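Local coordinates for protein metal-bound toxin (PDB 4NRN) that probably acts as an RNA-cutting toxin of the RelE family, YafQ subfamily, in a toxin-antitoxin system, and binds two zinc ions, at residues 27-32 and 42-47; 58-63 and 84-89. All coordinates share one frame; numbering follows the deposited sequence.

Contact 1: 27-32 and 42-47; sequences LYKVVG and PKYKDH. With ZN (zinc ion), chain C.
Val-30 and Lys-29, neighbours on one helix, receive the ring of Tyr-44 in two different ways, an instructive case of a single tyrosine serving both an apolar and a polar partner. The backbone bends in an inverse gamma turn centred on Tyr-44, just before strand 46-48. From there CB passes along Cys-59, and the first torsion turns CG anti to the carbonyl carbon (chi1 -49°), which directs the ring at the helix. Over the centre of one ring face sits the CG2 methyl of Val-30. It lies 4.0 Å from the Tyr-44 ring centroid and only 11° off the ring normal, a well-centred CH-pi contact, and its closest approaches are to CD2 and CE2. The opposite face carries Lys-43 CB, displaced toward the rim, so the ring is held between an aliphatic carbon of the residue just before it and a methyl of the helix. Beyond CZ, the hydroxyl leaves the hydrophobic part of the interface. Lys-29 NZ reaches it near the ring plane, on the CE2 side, and donates a hydrogen bond of 2.7 Å to Tyr-44 OH. The lysine runs anti to its backbone nitrogen at first, then folds at its last two torsions, which brings the ammonium group round to the hydroxyl; the two side chains meet at about a right angle. This polar end lies on the exposed flank, whereas Val-30 is buried. The contact thus fastens helix 24-35 to the loop entering the edge strand 46-48: Val-30 also packs on Cys-59 of strand 56-60 and on Leu-61, while strand 46-48 goes on to present zinc-binding His-47.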
loop_
_atom_site.group_PDB
_atom_site.type_symbol
_atom_site.label_atom_id
_atom_site.label_comp_id
_atom_site.label_asym_id
_atom_site.label_seq_id
_atom_site.Cartn_x
_atom_site.Cartn_y
_atom_site.Cartn_z
ATOM N N LEU A 27 -6.324 -6.006 2.788
ATOM C CA LEU A 27 -4.934 -5.575 2.903
ATOM C C LEU A 27 -3.944 -6.741 2.854
ATOM O O LEU A 27 -2.961 -6.681 2.113
ATOM C CB LEU A 27 -4.728 -4.773 4.199
ATOM C CG LEU A 27 -3.305 -4.283 4.465
ATOM C CD1 LEU A 27 -2.933 -3.193 3.485
ATOM C CD2 LEU A 27 -3.178 -3.791 5.899
ATOM N N TYR A 28 -4.198 -7.785 3.650
ATOM C CA TYR A 28 -3.305 -8.948 3.703
ATOM C C TYR A 28 -3.114 -9.547 2.323
ATOM O O TYR A 28 -2.028 -9.995 1.983
ATOM C CB TYR A 28 -3.853 -10.069 4.596
ATOM C CG TYR A 28 -4.278 -9.703 6.000
ATOM C CD1 TYR A 28 -3.586 -8.754 6.748
ATOM C CD2 TYR A 28 -5.354 -10.347 6.595
ATOM C CE1 TYR A 28 -3.985 -8.435 8.050
ATOM C CE2 TYR A 28 -5.757 -10.038 7.885
ATOM C CZ TYR A 28 -5.070 -9.088 8.609
ATOM O OH TYR A 28 -5.475 -8.794 9.889
ATOM N N LYS A 29 -4.190 -9.579 1.546
ATOM C CA LYS A 29 -4.178 -10.224 0.244
ATOM C C LYS A 29 -3.330 -9.423 -0.738
ATOM O O LYS A 29 -2.501 -9.984 -1.453
ATOM C CB LYS A 29 -5.612 -10.390 -0.269
ATOM C CG LYS A 29 -5.727 -11.034 -1.637
ATOM C CD LYS A 29 -7.041 -11.797 -1.771
ATOM C CE LYS A 29 -8.255 -10.894 -1.598
ATOM N NZ LYS A 29 -8.629 -10.226 -2.873
ATOM N N VAL A 30 -3.526 -8.107 -0.751
ATOM C CA VAL A 30 -2.736 -7.218 -1.606
ATOM C C VAL A 30 -1.260 -7.123 -1.181
ATOM O O VAL A 30 -0.359 -7.224 -2.016
ATOM C CB VAL A 30 -3.361 -5.795 -1.689
ATOM C CG1 VAL A 30 -2.551 -4.905 -2.638
ATOM C CG2 VAL A 30 -4.820 -5.868 -2.137
ATOM N N VAL A 31 -1.010 -6.916 0.111
ATOM C CA VAL A 31 0.369 -6.792 0.599
ATOM C C VAL A 31 1.151 -8.091 0.426
ATOM O O VAL A 31 2.355 -8.069 0.150
ATOM C CB VAL A 31 0.414 -6.394 2.074
ATOM C CG1 VAL A 31 1.833 -6.552 2.616
ATOM C CG2 VAL A 31 -0.084 -4.962 2.245
ATOM N N GLY A 32 0.458 -9.219 0.591
ATOM C CA GLY A 32 1.050 -10.523 0.361
ATOM C C GLY A 32 1.626 -10.661 -1.035
ATOM O O GLY A 32 2.813 -10.956 -1.188
ATOM N N PRO A 42 -6.834 -7.962 -11.412
ATOM C CA PRO A 42 -7.130 -6.820 -12.289
ATOM C C PRO A 42 -7.738 -5.657 -11.509
ATOM O O PRO A 42 -7.483 -4.484 -11.816
ATOM C CB PRO A 42 -8.159 -7.386 -13.277
ATOM C CG PRO A 42 -7.999 -8.871 -13.209
ATOM C CD PRO A 42 -7.575 -9.173 -11.809
ATOM N N LYS A 43 -8.533 -5.999 -10.502
ATOM C CA LYS A 43 -9.212 -5.016 -9.670
ATOM C C LYS A 43 -8.238 -3.957 -9.168
ATOM O O LYS A 43 -8.532 -2.759 -9.185
ATOM C CB LYS A 43 -9.879 -5.723 -8.482
ATOM C CG LYS A 43 -10.939 -4.897 -7.765
ATOM C CD LYS A 43 -11.906 -5.784 -6.982
ATOM C CE LYS A 43 -13.203 -5.043 -6.653
ATOM N NZ LYS A 43 -14.285 -5.949 -6.157
ATOM N N TYR A 44 -7.065 -4.412 -8.742
ATOM C CA TYR A 44 -6.164 -3.576 -7.965
ATOM C C TYR A 44 -5.193 -2.799 -8.845
ATOM O O TYR A 44 -4.065 -3.231 -9.076
ATOM C CB TYR A 44 -5.431 -4.417 -6.904
ATOM C CG TYR A 44 -6.368 -5.296 -6.086
ATOM C CD1 TYR A 44 -7.532 -4.774 -5.525
ATOM C CD2 TYR A 44 -6.093 -6.641 -5.882
ATOM C CE1 TYR A 44 -8.393 -5.566 -4.789
ATOM C CE2 TYR A 44 -6.941 -7.437 -5.150
ATOM C CZ TYR A 44 -8.093 -6.900 -4.602
ATOM O OH TYR A 44 -8.947 -7.705 -3.870
ATOM N N LYS A 45 -5.654 -1.651 -9.335
ATOM C CA LYS A 45 -4.853 -0.791 -10.184
ATOM C C LYS A 45 -3.560 -0.379 -9.473
ATOM O O LYS A 45 -3.567 0.007 -8.297
ATOM C CB LYS A 45 -5.678 0.412 -10.656
ATOM C CG LYS A 45 -6.736 0.035 -11.697
ATOM C CD LYS A 45 -7.755 1.147 -11.931
ATOM C CE LYS A 45 -8.861 0.698 -12.888
ATOM N NZ LYS A 45 -9.979 1.684 -13.013
ATOM N N ASP A 46 -2.450 -0.495 -10.198
ATOM C CA ASP A 46 -1.121 -0.344 -9.620
ATOM C C ASP A 46 -0.215 0.416 -10.572
ATOM O O ASP A 46 0.023 -0.021 -11.701
ATOM C CB ASP A 46 -0.518 -1.722 -9.350
ATOM C CG ASP A 46 0.801 -1.642 -8.640
ATOM O OD1 ASP A 46 0.803 -1.268 -7.450
ATOM O OD2 ASP A 46 1.837 -1.956 -9.261
ATOM N N HIS A 47 0.301 1.551 -10.125
ATOM C CA HIS A 47 1.200 2.318 -10.960
ATOM C C HIS A 47 2.137 3.118 -10.068
ATOM O O HIS A 47 1.884 3.278 -8.879
ATOM C CB HIS A 47 0.403 3.252 -11.875
ATOM C CG HIS A 47 -0.502 4.173 -11.130
ATOM N ND1 HIS A 47 -0.074 5.374 -10.609
ATOM C CD2 HIS A 47 -1.800 4.046 -10.769
ATOM C CE1 HIS A 47 -1.079 5.962 -9.983
ATOM N NE2 HIS A 47 -2.134 5.172 -10.061
HETATM ZN ZN ZN C . -4.039 5.550 -8.918
#

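Contact 2: 58-63 and 84-89; sequences ECHLKP and GSHSEL. With ZN (zinc ion), chain D; ZN (zinc ion), chain C.
Glu-58 and His-86 come together through metal rather than through a direct bond, and the first segment shows how one strand can supply ligands to two zinc ions. Glu-58 holds CG anti to the backbone N (chi1 -161°) and stays extended beyond it, carrying the carboxylate out to the metals; a single oxygen, OE2, bridges the two ions, 2.4 Å from zinc C and a longer 2.7 Å from zinc D. Two residues on, His-60 points its ring to the same side of the strand and binds zinc C through NE2 at 2.0 Å. The other ring nitrogen is occupied too: His-60 ND1 donates to Pro-63 O at 3.1 Å, the acceptor near the ring plane but the donor standing above the carbonyl plane. Leu-61 and Lys-62, in a classic beta bulge against strand 65-72, carry the chain round to that proline. Across from Glu-58 and His-60, His-86 at the start of a short helix capped by the Ser-85 and Glu-88 box directs NE2 at zinc D, 2.5 Å away. The rings of His-60 and His-86 meet obliquely, their CE1 atoms 4.0 Å apart. Asp-64 takes the ND1 hydrogen bond of His-86, a second-shell hold on its rotation. Water 1 also binds zinc D. A carboxylate oxygen shared by both cations would ease their mutual repulsion, and His-86, the predicted proton donor, is here engaged as a metal ligand.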
loop_
_atom_site.group_PDB
_atom_site.type_symbol
_atom_site.label_atom_id
_atom_site.label_comp_id
_atom_site.label_asym_id
_atom_site.label_seq_id
_atom_site.Cartn_x
_atom_site.Cartn_y
_atom_site.Cartn_z
ATOM N N GLU A 58 1.472 3.142 -6.202
ATOM C CA GLU A 58 0.130 3.397 -5.734
ATOM C C GLU A 58 -0.759 2.237 -6.148
ATOM O O GLU A 58 -0.896 1.939 -7.335
ATOM C CB GLU A 58 -0.367 4.699 -6.359
ATOM C CG GLU A 58 -1.531 5.339 -5.660
ATOM C CD GLU A 58 -1.916 6.643 -6.323
ATOM O OE1 GLU A 58 -1.648 7.715 -5.738
ATOM O OE2 GLU A 58 -2.470 6.602 -7.441
ATOM N N CYS A 59 -1.355 1.579 -5.162
ATOM C CA CYS A 59 -2.238 0.456 -5.418
ATOM C C CYS A 59 -3.654 0.817 -5.010
ATOM O O CYS A 59 -3.876 1.382 -3.940
ATOM C CB CYS A 59 -1.784 -0.795 -4.648
ATOM S SG CYS A 59 -2.682 -2.236 -5.185
ATOM N N HIS A 60 -4.607 0.494 -5.872
ATOM C CA HIS A 60 -6.005 0.767 -5.598
ATOM C C HIS A 60 -6.666 -0.430 -4.912
ATOM O O HIS A 60 -7.077 -1.375 -5.578
ATOM C CB HIS A 60 -6.719 1.128 -6.900
ATOM C CG HIS A 60 -6.361 2.484 -7.420
ATOM N ND1 HIS A 60 -7.255 3.536 -7.442
ATOM C CD2 HIS A 60 -5.201 2.975 -7.917
ATOM C CE1 HIS A 60 -6.665 4.607 -7.937
ATOM N NE2 HIS A 60 -5.416 4.292 -8.234
ATOM N N LEU A 61 -6.741 -0.396 -3.580
ATOM C CA LEU A 61 -7.414 -1.438 -2.806
ATOM C C LEU A 61 -8.918 -1.343 -3.048
ATOM O O LEU A 61 -9.647 -2.344 -3.065
ATOM C CB LEU A 61 -7.099 -1.288 -1.317
ATOM C CG LEU A 61 -5.869 -2.033 -0.797
ATOM C CD1 LEU A 61 -4.658 -1.649 -1.608
ATOM C CD2 LEU A 61 -5.647 -1.769 0.692
ATOM N N LYS A 62 -9.361 -0.105 -3.211
ATOM C CA LYS A 62 -10.678 0.216 -3.717
ATOM C C LYS A 62 -10.440 1.441 -4.594
ATOM O O LYS A 62 -9.463 2.154 -4.390
ATOM C CB LYS A 62 -11.632 0.530 -2.564
ATOM C CG LYS A 62 -11.821 -0.624 -1.574
ATOM C CD LYS A 62 -12.743 -0.236 -0.422
ATOM C CE LYS A 62 -12.661 -1.237 0.725
ATOM N NZ LYS A 62 -13.418 -0.790 1.935
ATOM N N PRO A 63 -11.305 1.683 -5.589
ATOM C CA PRO A 63 -11.011 2.780 -6.523
ATOM C C PRO A 63 -10.617 4.105 -5.851
ATOM O O PRO A 63 -9.901 4.894 -6.473
ATOM C CB PRO A 63 -12.309 2.912 -7.323
ATOM C CG PRO A 63 -12.876 1.518 -7.304
ATOM C CD PRO A 63 -12.547 0.971 -5.941
ATOM N N GLY A 84 -5.213 5.373 2.475
ATOM C CA GLY A 84 -6.297 6.335 2.569
ATOM C C GLY A 84 -6.797 6.795 1.218
ATOM O O GLY A 84 -6.390 6.269 0.187
ATOM N N SER A 85 -7.692 7.778 1.218
ATOM C CA SER A 85 -8.224 8.307 -0.034
ATOM C C SER A 85 -7.249 9.294 -0.667
ATOM O O SER A 85 -6.279 9.716 -0.036
ATOM C CB SER A 85 -9.573 8.986 0.199
ATOM O OG SER A 85 -9.398 10.212 0.888
ATOM N N HIS A 86 -7.506 9.656 -1.920
ATOM C CA HIS A 86 -6.723 10.698 -2.572
ATOM C C HIS A 86 -6.765 11.962 -1.721
ATOM O O HIS A 86 -5.730 12.562 -1.424
ATOM C CB HIS A 86 -7.266 10.992 -3.967
ATOM C CG HIS A 86 -6.948 9.935 -4.974
ATOM N ND1 HIS A 86 -7.846 8.954 -5.335
ATOM C CD2 HIS A 86 -5.830 9.706 -5.705
ATOM C CE1 HIS A 86 -7.298 8.165 -6.240
ATOM N NE2 HIS A 86 -6.073 8.599 -6.481
ATOM N N SER A 87 -7.972 12.352 -1.321
ATOM C CA SER A 87 -8.174 13.549 -0.515
ATOM C C SER A 87 -7.353 13.528 0.771
ATOM O O SER A 87 -6.814 14.551 1.185
ATOM C CB SER A 87 -9.662 13.731 -0.193
ATOM O OG SER A 87 -10.433 13.841 -1.377
ATOM N N GLU A 88 -7.251 12.360 1.396
ATOM C CA GLU A 88 -6.543 12.239 2.667
ATOM C C GLU A 88 -5.023 12.206 2.548
ATOM O O GLU A 88 -4.320 12.645 3.455
ATOM C CB GLU A 88 -7.017 11.005 3.426
ATOM C CG GLU A 88 -8.227 11.260 4.259
ATOM C CD GLU A 88 -8.982 9.998 4.545
ATOM O OE1 GLU A 88 -8.392 8.907 4.375
ATOM O OE2 GLU A 88 -10.166 10.096 4.930
ATOM N N LEU A 89 -4.514 11.673 1.449
ATOM C CA LEU A 89 -3.076 11.506 1.320
ATOM C C LEU A 89 -2.426 12.711 0.644
ATOM O O LEU A 89 -1.268 13.040 0.912
ATOM C CB LEU A 89 -2.765 10.227 0.540
ATOM C CG LEU A 89 -2.720 8.898 1.295
ATOM C CD1 LEU A 89 -3.843 8.793 2.299
ATOM C CD2 LEU A 89 -2.776 7.752 0.303
HETATM ZN ZN ZN D . -4.344 8.366 -8.322
HETATM ZN ZN ZN C . -4.039 5.550 -8.918
HETATM O O HOH W 1 -3.081 10.321 -8.890
#

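Zinc C unites the two contacts: His-47 of contact 1 binds it through NE2 at 2.3 Å and completes the set begun by Glu-58 and His-60 of contact 2. Antiparallel pairing of strands 46-48 and 56-60 sets these ligands side by side, with His-47 O to Glu-58 N and Lys-45 O to His-60 N both 2.7 Å, probable hydrogen bonds. Tyr-44 CD1 also rests 3.4 Å from His-60 O. The contact centres are 12 Å apart, and the nearest atom of the Tyr-44 side chain is about 13 Å from zinc D. Contact 1 therefore joins helix to sheet beside the metal site, whereas contact 2 spans the site, including predicted catalytic His-86.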